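Local coordinates for hypothetical 33.3 KDA protein IN ade3-ser2 intergenic region (Saccharomyces cerevisiae, PDB 1ODF) that is probably an ATP-dependent kinase of still unknown specificity, closely resembling bacterial pantothenate kinase in structure, at residues 47-50 with 51-55; 69-72 with 73-76; 88-91 with 92-95; 130-133 with 134-137; 242-245 with 246-250. All blocks are in the same frame, centred on the assembly; numbering follows the deposited sequence. Where two conformers were deposited one is given.

Contact 1 of 5, residues 47-50 with 51-55; sequences TSIQ and IYNHL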
loop_
_atom_site.group_PDB
_atom_site.type_symbol
_atom_site.label_atom_id
_atom_site.label_comp_id
_atom_site.label_asym_id
_atom_site.label_seq_id
_atom_site.Cartn_x
_atom_site.Cartn_y
_atom_site.Cartn_z
ATOM N N THR A 47 -10.566 -0.153 -5.373
ATOM C CA THR A 47 -11.364 -0.880 -4.387
ATOM C C THR A 47 -11.335 -0.227 -2.996
ATOM O O THR A 47 -12.372 -0.135 -2.320
ATOM C CB THR A 47 -10.901 -2.346 -4.271
ATOM O OG1 THR A 47 -10.948 -2.965 -5.561
ATOM C CG2 THR A 47 -11.809 -3.120 -3.322
ATOM N N SER A 48 -10.156 0.222 -2.573
ATOM C CA SER A 48 -10.013 0.874 -1.265
ATOM C C SER A 48 -10.821 2.169 -1.226
ATOM O O SER A 48 -11.460 2.482 -0.218
ATOM C CB SER A 48 -8.532 1.161 -0.957
ATOM O OG SER A 48 -7.971 2.122 -1.841
ATOM N N ILE A 49 -10.798 2.914 -2.330
ATOM C CA ILE A 49 -11.547 4.162 -2.421
ATOM C C ILE A 49 -13.052 3.887 -2.320
ATOM O O ILE A 49 -13.784 4.629 -1.649
ATOM C CB ILE A 49 -11.234 4.908 -3.754
ATOM C CG1 ILE A 49 -9.818 5.485 -3.710
ATOM C CG2 ILE A 49 -12.221 6.037 -3.979
ATOM C CD1 ILE A 49 -9.628 6.580 -2.662
ATOM N N GLN A 50 -13.505 2.823 -2.981
ATOM C CA GLN A 50 -14.913 2.454 -2.936
ATOM C C GLN A 50 -15.332 2.118 -1.506
ATOM O O GLN A 50 -16.422 2.473 -1.063
ATOM C CB GLN A 50 -15.182 1.242 -3.828
ATOM C CG GLN A 50 -15.162 1.528 -5.317
ATOM C CD GLN A 50 -15.447 0.282 -6.134
ATOM O OE1 GLN A 50 -14.633 -0.640 -6.179
ATOM N NE2 GLN A 50 -16.607 0.244 -6.776
ATOM N N ILE A 51 -14.458 1.427 -0.787
ATOM C CA ILE A 51 -14.752 1.038 0.583
ATOM C C ILE A 51 -14.826 2.300 1.452
ATOM O O ILE A 51 -15.710 2.424 2.310
ATOM C CB ILE A 51 -13.683 0.058 1.122
ATOM C CG1 ILE A 51 -13.828 -1.290 0.407
ATOM C CG2 ILE A 51 -13.839 -0.134 2.611
ATOM C CD1 ILE A 51 -15.234 -1.866 0.471
ATOM N N TYR A 52 -13.906 3.236 1.218
ATOM C CA TYR A 52 -13.890 4.493 1.954
ATOM C C TYR A 52 -15.278 5.105 1.843
ATOM O O TYR A 52 -15.922 5.394 2.848
ATOM C CB TYR A 52 -12.871 5.458 1.347
ATOM C CG TYR A 52 -12.787 6.814 2.034
ATOM C CD1 TYR A 52 -12.756 7.989 1.287
ATOM C CD2 TYR A 52 -12.690 6.917 3.424
ATOM C CE1 TYR A 52 -12.628 9.237 1.900
ATOM C CE2 TYR A 52 -12.559 8.161 4.050
ATOM C CZ TYR A 52 -12.529 9.318 3.277
ATOM O OH TYR A 52 -12.389 10.553 3.872
ATOM N N ASN A 53 -15.746 5.286 0.612
ATOM C CA ASN A 53 -17.062 5.868 0.390
ATOM C C ASN A 53 -18.164 5.046 1.033
ATOM O O ASN A 53 -19.088 5.596 1.633
ATOM C CB ASN A 53 -17.335 6.027 -1.108
ATOM C CG ASN A 53 -16.455 7.088 -1.749
ATOM O OD1 ASN A 53 -16.240 8.159 -1.178
ATOM N ND2 ASN A 53 -15.947 6.799 -2.942
ATOM N N HIS A 54 -18.061 3.728 0.901
ATOM C CA HIS A 54 -19.038 2.808 1.475
ATOM C C HIS A 54 -19.201 3.080 2.976
ATOM O O HIS A 54 -20.316 3.211 3.476
ATOM C CB HIS A 54 -18.563 1.368 1.244
ATOM C CG HIS A 54 -19.468 0.314 1.810
ATOM N ND1 HIS A 54 -20.706 0.023 1.275
ATOM C CD2 HIS A 54 -19.286 -0.562 2.829
ATOM C CE1 HIS A 54 -21.243 -0.988 1.936
ATOM N NE2 HIS A 54 -20.401 -1.362 2.883
ATOM N N LEU A 55 -18.078 3.176 3.681
ATOM C CA LEU A 55 -18.070 3.422 5.123
ATOM C C LEU A 55 -18.523 4.833 5.487
ATOM O O LEU A 55 -19.176 5.045 6.516
ATOM C CB LEU A 55 -16.664 3.159 5.685
ATOM C CG LEU A 55 -16.195 1.704 5.547
ATOM C CD1 LEU A 55 -14.746 1.554 6.009
ATOM C CD2 LEU A 55 -17.117 0.807 6.358
#
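Residues 47-50 and 51-55 are consecutive turns of one α-helix, tied by four i to i+4 backbone hydrogen bonds, the first from Ile51 N to Thr47 O (3.0 Å) and the last from His54 N to Gln50 O (2.8 Å). Between these two, Tyr52 N bonds to Ser48 O, and Asn53 N to Ile49 O, the latter close to straight at 171°. On the exposed flank Ile49 and Asn53 lie alongside one another and point the same way, with Ile49 CG2 3.9 Å from Asn53 ND2. That amide nitrogen is also 3.3 Å from Ile49 O, but the angle is too poor for a hydrogen bond, and the carbonyl is held by Asn53 N instead. This is helix 44-59, which follows the predicted ATP-binding P-loop in the strand-loop-helix unit of P-loop kinases and packs on the central sheet. Thr47 OG1 bonds back to Gly43 O of the P-loop, while Ser48 OG bonds to Ser45 O within the helix and to Tyr67 OH of strand 65-69. On the buried flank Ile51 sets CG1 3.3 Å from Thr47 O, while its side chain packs against Phe36 and against Leu16 of helix 8-24. Tyr52 CG stands anti to the backbone N (chi1 179°), which swings the ring off the preceding turn; only CB stays close, 3.2 Å from Ile49 O, and the ring meets that of Tyr67 with planes at about 45°. His54 behaves similarly, CB resting 3.3 Å from Gln50 O and NE2 hydrogen-bonded to Asp17 OD1.

Contact 2 of 5, residues 69-72 with 73-76; sequences SIDD and FYLT. With SO4 (sulfate ion), chain C.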
loop_
_atom_site.group_PDB
_atom_site.type_symbol
_atom_site.label_atom_id
_atom_site.label_comp_id
_atom_site.label_asym_id
_atom_site.label_seq_id
_atom_site.Cartn_x
_atom_site.Cartn_y
_atom_site.Cartn_z
ATOM N N SER A 69 -3.120 6.713 0.926
ATOM C CA SER A 69 -2.344 5.798 0.106
ATOM C C SER A 69 -0.962 5.963 0.713
ATOM O O SER A 69 -0.593 7.064 1.123
ATOM C CB SER A 69 -2.304 6.249 -1.351
ATOM O OG SER A 69 -1.129 5.761 -1.985
ATOM N N ILE A 70 -0.200 4.887 0.807
ATOM C CA ILE A 70 1.134 5.019 1.368
ATOM C C ILE A 70 1.942 6.055 0.571
ATOM O O ILE A 70 2.812 6.730 1.122
ATOM C CB ILE A 70 1.883 3.650 1.383
ATOM C CG1 ILE A 70 3.254 3.805 2.051
ATOM C CG2 ILE A 70 2.021 3.108 -0.031
ATOM C CD1 ILE A 70 3.191 4.165 3.531
ATOM N N ASP A 71 1.642 6.209 -0.715
ATOM C CA ASP A 71 2.384 7.172 -1.527
ATOM C C ASP A 71 2.101 8.632 -1.169
ATOM O O ASP A 71 2.827 9.535 -1.589
ATOM C CB ASP A 71 2.143 6.904 -3.003
ATOM C CG ASP A 71 2.844 5.644 -3.473
ATOM O OD1 ASP A 71 2.488 5.127 -4.553
ATOM O OD2 ASP A 71 3.761 5.173 -2.760
ATOM N N ASP A 72 1.060 8.855 -0.375
ATOM C CA ASP A 72 0.736 10.192 0.087
ATOM C C ASP A 72 1.918 10.659 0.939
ATOM O O ASP A 72 2.122 11.861 1.137
ATOM C CB ASP A 72 -0.508 10.179 0.982
ATOM C CG ASP A 72 -1.795 9.983 0.212
ATOM O OD1 ASP A 72 -1.760 9.981 -1.038
ATOM O OD2 ASP A 72 -2.850 9.846 0.874
ATOM N N PHE A 73 2.685 9.696 1.449
ATOM C CA PHE A 73 3.829 9.990 2.308
ATOM C C PHE A 73 5.189 9.959 1.625
ATOM O O PHE A 73 6.209 9.788 2.294
ATOM C CB PHE A 73 3.859 9.031 3.510
ATOM C CG PHE A 73 2.778 9.283 4.519
ATOM C CD1 PHE A 73 1.477 8.841 4.295
ATOM C CD2 PHE A 73 3.057 9.981 5.692
ATOM C CE1 PHE A 73 0.464 9.091 5.230
ATOM C CE2 PHE A 73 2.054 10.238 6.632
ATOM C CZ PHE A 73 0.757 9.791 6.397
ATOM N N TYR A 74 5.216 10.104 0.302
ATOM C CA TYR A 74 6.497 10.124 -0.414
ATOM C C TYR A 74 7.357 11.261 0.152
ATOM O O TYR A 74 6.842 12.251 0.696
ATOM C CB TYR A 74 6.288 10.375 -1.918
ATOM C CG TYR A 74 6.099 9.141 -2.787
ATOM C CD1 TYR A 74 5.231 9.167 -3.879
ATOM C CD2 TYR A 74 6.820 7.974 -2.557
ATOM C CE1 TYR A 74 5.086 8.065 -4.719
ATOM C CE2 TYR A 74 6.684 6.859 -3.397
ATOM C CZ TYR A 74 5.817 6.910 -4.476
ATOM O OH TYR A 74 5.672 5.813 -5.316
ATOM N N LEU A 75 8.668 11.113 0.030
ATOM C CA LEU A 75 9.593 12.140 0.492
ATOM C C LEU A 75 9.359 13.411 -0.324
ATOM O O LEU A 75 8.825 13.344 -1.435
ATOM C CB LEU A 75 11.029 11.677 0.280
ATOM C CG LEU A 75 11.458 10.517 1.167
ATOM C CD1 LEU A 75 12.784 9.964 0.664
ATOM C CD2 LEU A 75 11.553 10.994 2.625
ATOM N N THR A 76 9.733 14.563 0.226
ATOM C CA THR A 76 9.589 15.804 -0.522
ATOM C C THR A 76 10.554 15.660 -1.695
ATOM O O THR A 76 11.556 14.938 -1.596
ATOM C CB THR A 76 10.006 17.025 0.307
ATOM O OG1 THR A 76 11.328 16.822 0.824
ATOM C CG2 THR A 76 9.029 17.248 1.451
HETATM S S SO4 C . 4.694 6.068 -9.152
HETATM O O1 SO4 C . 6.080 5.815 -9.585
HETATM O O2 SO4 C . 4.711 6.847 -7.907
HETATM O O3 SO4 C . 3.971 6.814 -10.199
HETATM O O4 SO4 C . 4.012 4.783 -8.919
HETATM O O HOH W 1 4.472 13.543 0.414
#
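Phe73 and Tyr74 fold back on Ile70 and Asp71 in a tight turn that leaves strand 65-69 through an ST turn, Ser69 OG accepting from Asp71 N, and a short 3-10 segment. Phe73 N points to Ile70 O at 3.0 Å, a bond whose exact geometry is less sure because that nitrogen is crowded in the model. The Phe73 ring turns its edge to the carbonyls of Ser69 and Ile70 and packs against Leu128 and Pro129 of strand 125-132 and Leu107 and Val110 of helix 104-114. Tyr74 N donates to Asp71 O (3.1 Å), and its ring lies alongside the Asp71 side chain. Asp71 CB makes a CH-pi contact over the face, 4.0 Å from the ring centroid. With Asp71 CG anti to its carbonyl carbon (chi1 -72°), the carboxylate continues along the ring nearly parallel, planes 14° apart, OD2 lying 3.2 Å from Tyr74 CZ. OD2 has its hydrogen bond elsewhere, with His102 NE2. At the far end of the ring, Tyr74 OH donates to sulfate O2 (3.0 Å), an anion that Arg96 NE also binds. A water bridges the turn, donating to Asp72 O and, at 2.7 Å, to Tyr74 O. Beyond Leu75 the chain enters helix 77-86, where Thr76 is the N-cap and its OG1 is hydrogen-bonded to Asp79 OD2.

Contact 3 of 5, residues 88-91 with 92-95; sequences KNNK and LLQG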
loop_
_atom_site.group_PDB
_atom_site.type_symbol
_atom_site.label_atom_id
_atom_site.label_comp_id
_atom_site.label_asym_id
_atom_site.label_seq_id
_atom_site.Cartn_x
_atom_site.Cartn_y
_atom_site.Cartn_z
ATOM N N LYS A 88 23.678 6.694 -4.088
ATOM C CA LYS A 88 24.052 6.948 -5.476
ATOM C C LYS A 88 24.236 5.716 -6.363
ATOM O O LYS A 88 23.986 5.772 -7.570
ATOM C CB LYS A 88 25.327 7.803 -5.506
ATOM C CG LYS A 88 26.527 7.164 -4.803
ATOM C CD LYS A 88 27.623 8.184 -4.484
ATOM C CE LYS A 88 28.164 8.867 -5.734
ATOM N NZ LYS A 88 29.239 9.853 -5.416
ATOM N N ASN A 89 24.654 4.601 -5.775
ATOM C CA ASN A 89 24.885 3.397 -6.564
ATOM C C ASN A 89 23.753 2.387 -6.557
ATOM O O ASN A 89 23.851 1.333 -7.188
ATOM C CB ASN A 89 26.183 2.739 -6.110
ATOM C CG ASN A 89 27.372 3.671 -6.247
ATOM O OD1 ASN A 89 27.680 4.146 -7.348
ATOM N ND2 ASN A 89 28.040 3.951 -5.130
ATOM N N ASN A 90 22.677 2.705 -5.848
ATOM C CA ASN A 90 21.526 1.815 -5.789
ATOM C C ASN A 90 20.504 2.344 -6.796
ATOM O O ASN A 90 19.852 3.362 -6.558
ATOM C CB ASN A 90 20.936 1.812 -4.375
ATOM C CG ASN A 90 19.904 0.726 -4.179
ATOM O OD1 ASN A 90 18.927 0.649 -4.921
ATOM N ND2 ASN A 90 20.113 -0.125 -3.177
ATOM N N LYS A 91 20.370 1.657 -7.924
ATOM C CA LYS A 91 19.441 2.100 -8.954
ATOM C C LYS A 91 17.972 2.007 -8.548
ATOM O O LYS A 91 17.133 2.752 -9.059
ATOM C CB LYS A 91 19.683 1.326 -10.256
ATOM C CG LYS A 91 20.959 1.746 -10.985
ATOM C CD LYS A 91 21.027 1.233 -12.430
ATOM C CE LYS A 91 21.519 -0.207 -12.532
ATOM N NZ LYS A 91 20.586 -1.182 -11.910
ATOM N N LEU A 92 17.659 1.105 -7.623
ATOM C CA LEU A 92 16.282 0.941 -7.169
ATOM C C LEU A 92 15.803 2.099 -6.284
ATOM O O LEU A 92 14.596 2.324 -6.135
ATOM C CB LEU A 92 16.138 -0.380 -6.410
ATOM C CG LEU A 92 16.442 -1.641 -7.221
ATOM C CD1 LEU A 92 16.279 -2.859 -6.339
ATOM C CD2 LEU A 92 15.511 -1.726 -8.415
ATOM N N LEU A 93 16.744 2.843 -5.706
ATOM C CA LEU A 93 16.382 3.952 -4.833
ATOM C C LEU A 93 16.430 5.313 -5.506
ATOM O O LEU A 93 16.113 6.335 -4.885
ATOM C CB LEU A 93 17.274 3.951 -3.588
ATOM C CG LEU A 93 16.968 2.804 -2.619
ATOM C CD1 LEU A 93 17.920 2.868 -1.437
ATOM C CD2 LEU A 93 15.500 2.899 -2.150
ATOM N N GLN A 94 16.829 5.329 -6.772
ATOM C CA GLN A 94 16.891 6.576 -7.523
ATOM C C GLN A 94 15.459 6.925 -7.911
ATOM O O GLN A 94 14.806 6.184 -8.653
ATOM C CB GLN A 94 17.753 6.410 -8.779
ATOM C CG GLN A 94 19.207 6.047 -8.510
ATOM C CD GLN A 94 19.883 7.007 -7.542
ATOM O OE1 GLN A 94 19.730 8.227 -7.647
ATOM N NE2 GLN A 94 20.643 6.456 -6.594
ATOM N N GLY A 95 14.973 8.048 -7.390
ATOM C CA GLY A 95 13.618 8.471 -7.680
ATOM C C GLY A 95 12.596 7.787 -6.786
ATOM O O GLY A 95 12.830 6.681 -6.292
#
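Asn90 and Leu93 slant across one another in a pair of turns within the loop that joins helices 77-86 and 104-114. Leu93 N bonds to Asn90 O (3.3 Å), with Lys91 and Leu92 at the corners of a beta turn, and a weak bond from Gln94 N to Lys91 O overlaps a second turn on the first. The Asn90 side chain is thrown over this turn because CG stands anti to the backbone N (chi1 -169°). There OD1 faces two backbone amides at once, Leu92 N at 3.0 Å and Leu93 N at 3.2 Å, both weak bonds with strongly bent angles. The amide carbon rests against the Leu93 side chain, Asn90 CG lying 3.9 Å from Leu93 CG, while ND2 leads away from the turn and bonds to Asp181 O and Asp184 OD2. Gln94 comes from the other side. Bent at chi2 (-53°), it curls back so that NE2 donates to Asn90 O (3.2 Å), with the acceptor close to the plane of its own amide. A leucine here would probably deprive Asn90 O of one of its two donors and cut the tie to Asn84 O, which the same nitrogen also binds, letting the turn shift against the end of helix 77-86. Asn90 O is thus gripped on opposite faces of its carbonyl plane, Leu93 N on one and Gln94 NE2 on the other.

Contact 4 of 5, residues 130-133 with 134-137; sequences KYDK and SQFK. With SO4 (sulfate ion), chain C.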
loop_
_atom_site.group_PDB
_atom_site.type_symbol
_atom_site.label_atom_id
_atom_site.label_comp_id
_atom_site.label_asym_id
_atom_site.label_seq_id
_atom_site.Cartn_x
_atom_site.Cartn_y
_atom_site.Cartn_z
ATOM N N LYS A 130 -0.238 15.086 1.206
ATOM C CA LYS A 130 -0.781 14.766 -0.103
ATOM C C LYS A 130 0.377 14.974 -1.067
ATOM O O LYS A 130 1.231 15.837 -0.853
ATOM C CB LYS A 130 -1.967 15.671 -0.440
ATOM C CG LYS A 130 -3.282 15.169 0.150
ATOM C CD LYS A 130 -3.572 13.724 -0.292
ATOM C CE LYS A 130 -4.851 13.177 0.342
ATOM N NZ LYS A 130 -5.074 11.715 0.063
ATOM N N TYR A 131 0.426 14.176 -2.119
ATOM C CA TYR A 131 1.529 14.275 -3.058
ATOM C C TYR A 131 1.050 14.730 -4.429
ATOM O O TYR A 131 -0.119 14.571 -4.771
ATOM C CB TYR A 131 2.218 12.907 -3.161
ATOM C CG TYR A 131 3.597 12.922 -3.777
ATOM C CD1 TYR A 131 4.702 13.378 -3.055
ATOM C CD2 TYR A 131 3.805 12.457 -5.074
ATOM C CE1 TYR A 131 5.978 13.365 -3.609
ATOM C CE2 TYR A 131 5.074 12.438 -5.636
ATOM C CZ TYR A 131 6.155 12.890 -4.899
ATOM O OH TYR A 131 7.414 12.839 -5.447
ATOM N N ASP A 132 1.965 15.300 -5.203
ATOM C CA ASP A 132 1.668 15.776 -6.547
ATOM C C ASP A 132 2.768 15.251 -7.456
ATOM O O ASP A 132 3.881 15.775 -7.446
ATOM C CB ASP A 132 1.651 17.307 -6.571
ATOM C CG ASP A 132 1.393 17.874 -7.964
ATOM O OD1 ASP A 132 1.313 19.115 -8.087
ATOM O OD2 ASP A 132 1.271 17.085 -8.929
ATOM N N LYS A 133 2.448 14.215 -8.232
ATOM C CA LYS A 133 3.406 13.578 -9.140
ATOM C C LYS A 133 3.754 14.370 -10.405
ATOM O O LYS A 133 4.766 14.086 -11.059
ATOM C CB LYS A 133 2.896 12.194 -9.558
ATOM C CG LYS A 133 2.694 11.211 -8.414
ATOM C CD LYS A 133 2.215 9.859 -8.934
ATOM C CE LYS A 133 1.903 8.892 -7.805
ATOM N NZ LYS A 133 1.486 7.552 -8.320
ATOM N N SER A 134 2.922 15.348 -10.756
ATOM C CA SER A 134 3.157 16.154 -11.953
ATOM C C SER A 134 4.286 17.161 -11.746
ATOM O O SER A 134 4.887 17.642 -12.709
ATOM C CB SER A 134 1.881 16.901 -12.353
ATOM O OG SER A 134 1.549 17.902 -11.404
ATOM N N GLN A 135 4.574 17.468 -10.487
ATOM C CA GLN A 135 5.620 18.423 -10.152
ATOM C C GLN A 135 6.982 18.067 -10.744
ATOM O O GLN A 135 7.232 16.920 -11.125
ATOM C CB GLN A 135 5.731 18.552 -8.634
ATOM C CG GLN A 135 5.780 19.977 -8.165
ATOM C CD GLN A 135 4.554 20.756 -8.591
ATOM O OE1 GLN A 135 4.510 21.977 -8.473
ATOM N NE2 GLN A 135 3.544 20.048 -9.084
ATOM N N PHE A 136 7.856 19.068 -10.811
ATOM C CA PHE A 136 9.203 18.915 -11.359
ATOM C C PHE A 136 9.285 17.978 -12.557
ATOM O O PHE A 136 10.014 16.982 -12.532
ATOM C CB PHE A 136 10.179 18.423 -10.288
ATOM C CG PHE A 136 10.394 19.393 -9.170
ATOM C CD1 PHE A 136 9.478 19.489 -8.129
ATOM C CD2 PHE A 136 11.524 20.201 -9.147
ATOM C CE1 PHE A 136 9.687 20.372 -7.074
ATOM C CE2 PHE A 136 11.745 21.093 -8.096
ATOM C CZ PHE A 136 10.825 21.177 -7.058
ATOM N N LYS A 137 8.541 18.296 -13.607
ATOM C CA LYS A 137 8.558 17.483 -14.811
ATOM C C LYS A 137 8.342 15.998 -14.519
ATOM O O LYS A 137 9.066 15.146 -15.034
ATOM C CB LYS A 137 9.889 17.669 -15.545
ATOM C CG LYS A 137 10.219 19.107 -15.925
ATOM C CD LYS A 137 11.511 19.166 -16.729
ATOM C CE LYS A 137 11.854 20.586 -17.156
ATOM N NZ LYS A 137 12.147 21.468 -15.989
HETATM S S SO4 C . 4.694 6.068 -9.152
HETATM O O1 SO4 C . 6.080 5.815 -9.585
HETATM O O2 SO4 C . 4.711 6.847 -7.907
HETATM O O3 SO4 C . 3.971 6.814 -10.199
HETATM O O4 SO4 C . 4.012 4.783 -8.919
#
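Asp132, the last residue of strand 125-132, is joined to Ser134 by two hydrogen bonds that end on one oxygen. Ser134 OG donates to Asp132 OD2 at 2.6 Å, on the syn side and 16° out of the carboxylate plane, whereas Ser134 N reaches the same OD2 at 3.0 Å from above that plane. The backbone bond makes an Asx turn and caps the approach to the weakly bonded helical turn at about 135-138. The Asp132 carboxylate can lean over this turn because its CG is anti to the backbone N (chi1 178°). Gln135 NE2 comes close to Asp132 OD1, but the donor angle is too poor for a hydrogen bond; the two side chains cross at about a right angle, amide and carboxylate planes 58° apart. Ring contacts flank the turn: Lys133 CG sits in plane at the edge of the Tyr131 ring, and Phe136 stacks on His77. The ionic group faces the other way. Lys133 runs fully extended, and its NZ makes weak hydrogen bonds to sulfate O3 (3.2 Å) and O2 (3.3 Å), an anion also held by Tyr74 OH and Arg96 NE. Two donors on OD2 would probably concentrate the carboxylate's negative charge there and favour its ionised form. The sulfate probably comes from the crystallisation liquor, yet Lys133 and Arg96 gathered round it are consistent with a site suited to an anionic group, such as a phosphate.

Contact 5 of 5, residues 242-245 with 246-250; sequences HAFV and DRYMP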
loop_
_atom_site.group_PDB
_atom_site.type_symbol
_atom_site.label_atom_id
_atom_site.label_comp_id
_atom_site.label_asym_id
_atom_site.label_seq_id
_atom_site.Cartn_x
_atom_site.Cartn_y
_atom_site.Cartn_z
ATOM N N HIS A 242 8.948 -1.677 -19.324
ATOM C CA HIS A 242 9.566 -2.877 -18.786
ATOM C C HIS A 242 10.606 -2.488 -17.756
ATOM O O HIS A 242 10.729 -3.122 -16.713
ATOM C CB HIS A 242 10.221 -3.709 -19.891
ATOM C CG HIS A 242 9.348 -4.811 -20.397
ATOM N ND1 HIS A 242 8.242 -4.580 -21.188
ATOM C CD2 HIS A 242 9.370 -6.144 -20.159
ATOM C CE1 HIS A 242 7.617 -5.722 -21.412
ATOM N NE2 HIS A 242 8.281 -6.686 -20.798
ATOM N N ALA A 243 11.351 -1.434 -18.060
ATOM C CA ALA A 243 12.385 -0.953 -17.163
ATOM C C ALA A 243 11.734 -0.458 -15.877
ATOM O O ALA A 243 12.273 -0.641 -14.783
ATOM C CB ALA A 243 13.178 0.176 -17.831
ATOM N N PHE A 244 10.572 0.168 -16.022
ATOM C CA PHE A 244 9.837 0.683 -14.878
ATOM C C PHE A 244 9.419 -0.466 -13.967
ATOM O O PHE A 244 9.740 -0.467 -12.779
ATOM C CB PHE A 244 8.583 1.443 -15.328
ATOM C CG PHE A 244 7.742 1.954 -14.184
ATOM C CD1 PHE A 244 8.084 3.131 -13.517
ATOM C CD2 PHE A 244 6.630 1.233 -13.738
ATOM C CE1 PHE A 244 7.329 3.582 -12.422
ATOM C CE2 PHE A 244 5.879 1.676 -12.648
ATOM C CZ PHE A 244 6.231 2.854 -11.989
ATOM N N VAL A 245 8.707 -1.438 -14.536
ATOM C CA VAL A 245 8.225 -2.588 -13.780
ATOM C C VAL A 245 9.365 -3.420 -13.196
ATOM O O VAL A 245 9.258 -3.921 -12.079
ATOM C CB VAL A 245 7.308 -3.484 -14.657
ATOM C CG1 VAL A 245 6.791 -4.674 -13.852
ATOM C CG2 VAL A 245 6.138 -2.661 -15.176
ATOM N N ASP A 246 10.455 -3.555 -13.942
ATOM C CA ASP A 246 11.606 -4.322 -13.478
ATOM C C ASP A 246 12.092 -3.816 -12.121
ATOM O O ASP A 246 12.702 -4.559 -11.354
ATOM C CB ASP A 246 12.754 -4.241 -14.499
ATOM C CG ASP A 246 12.548 -5.170 -15.696
ATOM O OD1 ASP A 246 13.324 -5.084 -16.671
ATOM O OD2 ASP A 246 11.612 -5.990 -15.664
ATOM N N ARG A 247 11.829 -2.545 -11.833
ATOM C CA ARG A 247 12.237 -1.956 -10.564
ATOM C C ARG A 247 11.469 -2.566 -9.388
ATOM O O ARG A 247 11.975 -2.609 -8.270
ATOM C CB ARG A 247 12.005 -0.444 -10.584
ATOM C CG ARG A 247 13.112 0.358 -11.241
ATOM C CD ARG A 247 12.594 1.700 -11.744
ATOM N NE ARG A 247 11.893 2.485 -10.723
ATOM C CZ ARG A 247 12.482 3.113 -9.708
ATOM N NH1 ARG A 247 13.803 3.055 -9.557
ATOM N NH2 ARG A 247 11.746 3.822 -8.856
ATOM N N TYR A 248 10.257 -3.043 -9.649
ATOM C CA TYR A 248 9.421 -3.621 -8.601
ATOM C C TYR A 248 9.458 -5.148 -8.512
ATOM O O TYR A 248 9.237 -5.714 -7.443
ATOM C CB TYR A 248 7.977 -3.162 -8.796
ATOM C CG TYR A 248 7.795 -1.671 -8.665
ATOM C CD1 TYR A 248 7.359 -1.106 -7.469
ATOM C CD2 TYR A 248 8.054 -0.818 -9.743
ATOM C CE1 TYR A 248 7.179 0.275 -7.343
ATOM C CE2 TYR A 248 7.883 0.561 -9.630
ATOM C CZ TYR A 248 7.443 1.102 -8.428
ATOM O OH TYR A 248 7.268 2.464 -8.305
ATOM N N MET A 249 9.734 -5.809 -9.631
ATOM C CA MET A 249 9.788 -7.268 -9.667
ATOM C C MET A 249 10.648 -7.944 -8.596
ATOM O O MET A 249 10.269 -8.989 -8.068
ATOM C CB MET A 249 10.243 -7.735 -11.049
ATOM C CG MET A 249 9.124 -7.804 -12.061
ATOM S SD MET A 249 7.896 -9.006 -11.545
ATOM C CE MET A 249 6.418 -8.042 -11.758
ATOM N N PRO A 250 11.827 -7.377 -8.278
ATOM C CA PRO A 250 12.652 -8.024 -7.247
ATOM C C PRO A 250 11.885 -8.129 -5.921
ATOM O O PRO A 250 11.883 -9.178 -5.267
ATOM C CB PRO A 250 13.869 -7.108 -7.154
ATOM C CG PRO A 250 13.995 -6.590 -8.569
ATOM C CD PRO A 250 12.562 -6.278 -8.931
#
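Phe244 carries its CG anti to the backbone N (chi1 178°) and Tyr248 its CG anti to the carbonyl carbon (chi1 -63°), two settings that bring their rings together one turn apart along the chain. The contact spans the joint between helices 238-246 and 249-262 of this P-loop kinase. The rings lie obliquely, planes at 46°, with Tyr248 CE2 over one face of the Phe244 ring toward its rim and 3.7 Å from Phe244 CZ. Phe244 also meets Arg221 in a cation-pi contact. The Tyr248 ring turns its edge to the carbonyls of Phe244 and Val245, and meets Trp161 edge-to-face and Gln40, a predicted ATP-binding residue. A serine in place of this tyrosine would probably strip Phe244, Trp161 and Gln40 of a shared partner and open a gap between the joint and the P-loop. Through the joint the bonding shifts register: Asp246 N still reaches back four residues to His242 O (2.8 Å), while Arg247 N settles on Phe244 O, three back. Val245 O takes both patterns, accepting from Tyr248 N (2.8 Å) and from Met249 N (3.1 Å). Asp246 OD2 is hydrogen-bonded to Tyr218 OH of helix 216-232. Against that helix Val245 and Met249 lie side by side, Val245 CG1 4.0 Å from Met249 CE.

Overall arrangement
Contacts 2 and 4 are joined directly, their centres 11 Å apart: Asp72 OD2 and Lys130 NZ form a salt bridge at 3.0 Å, and the Tyr74 and Tyr131 rings meet edge-to-face. Both also touch one sulfate, which the Tyr248 side chain of contact 5 approaches to about 4 Å, so three separate parts of the chain approach one anion beside the predicted ATP site. Contact 3 packs on contact 5, where Arg247 NH1 comes 3.4 Å from Lys91 O and Gln94 O. Contact 1 lies on the opposite side of the chain's centre from contacts 3 and 5, yet Ser48 is about 5 Å from Ser45 of the P-loop, side chain to side chain.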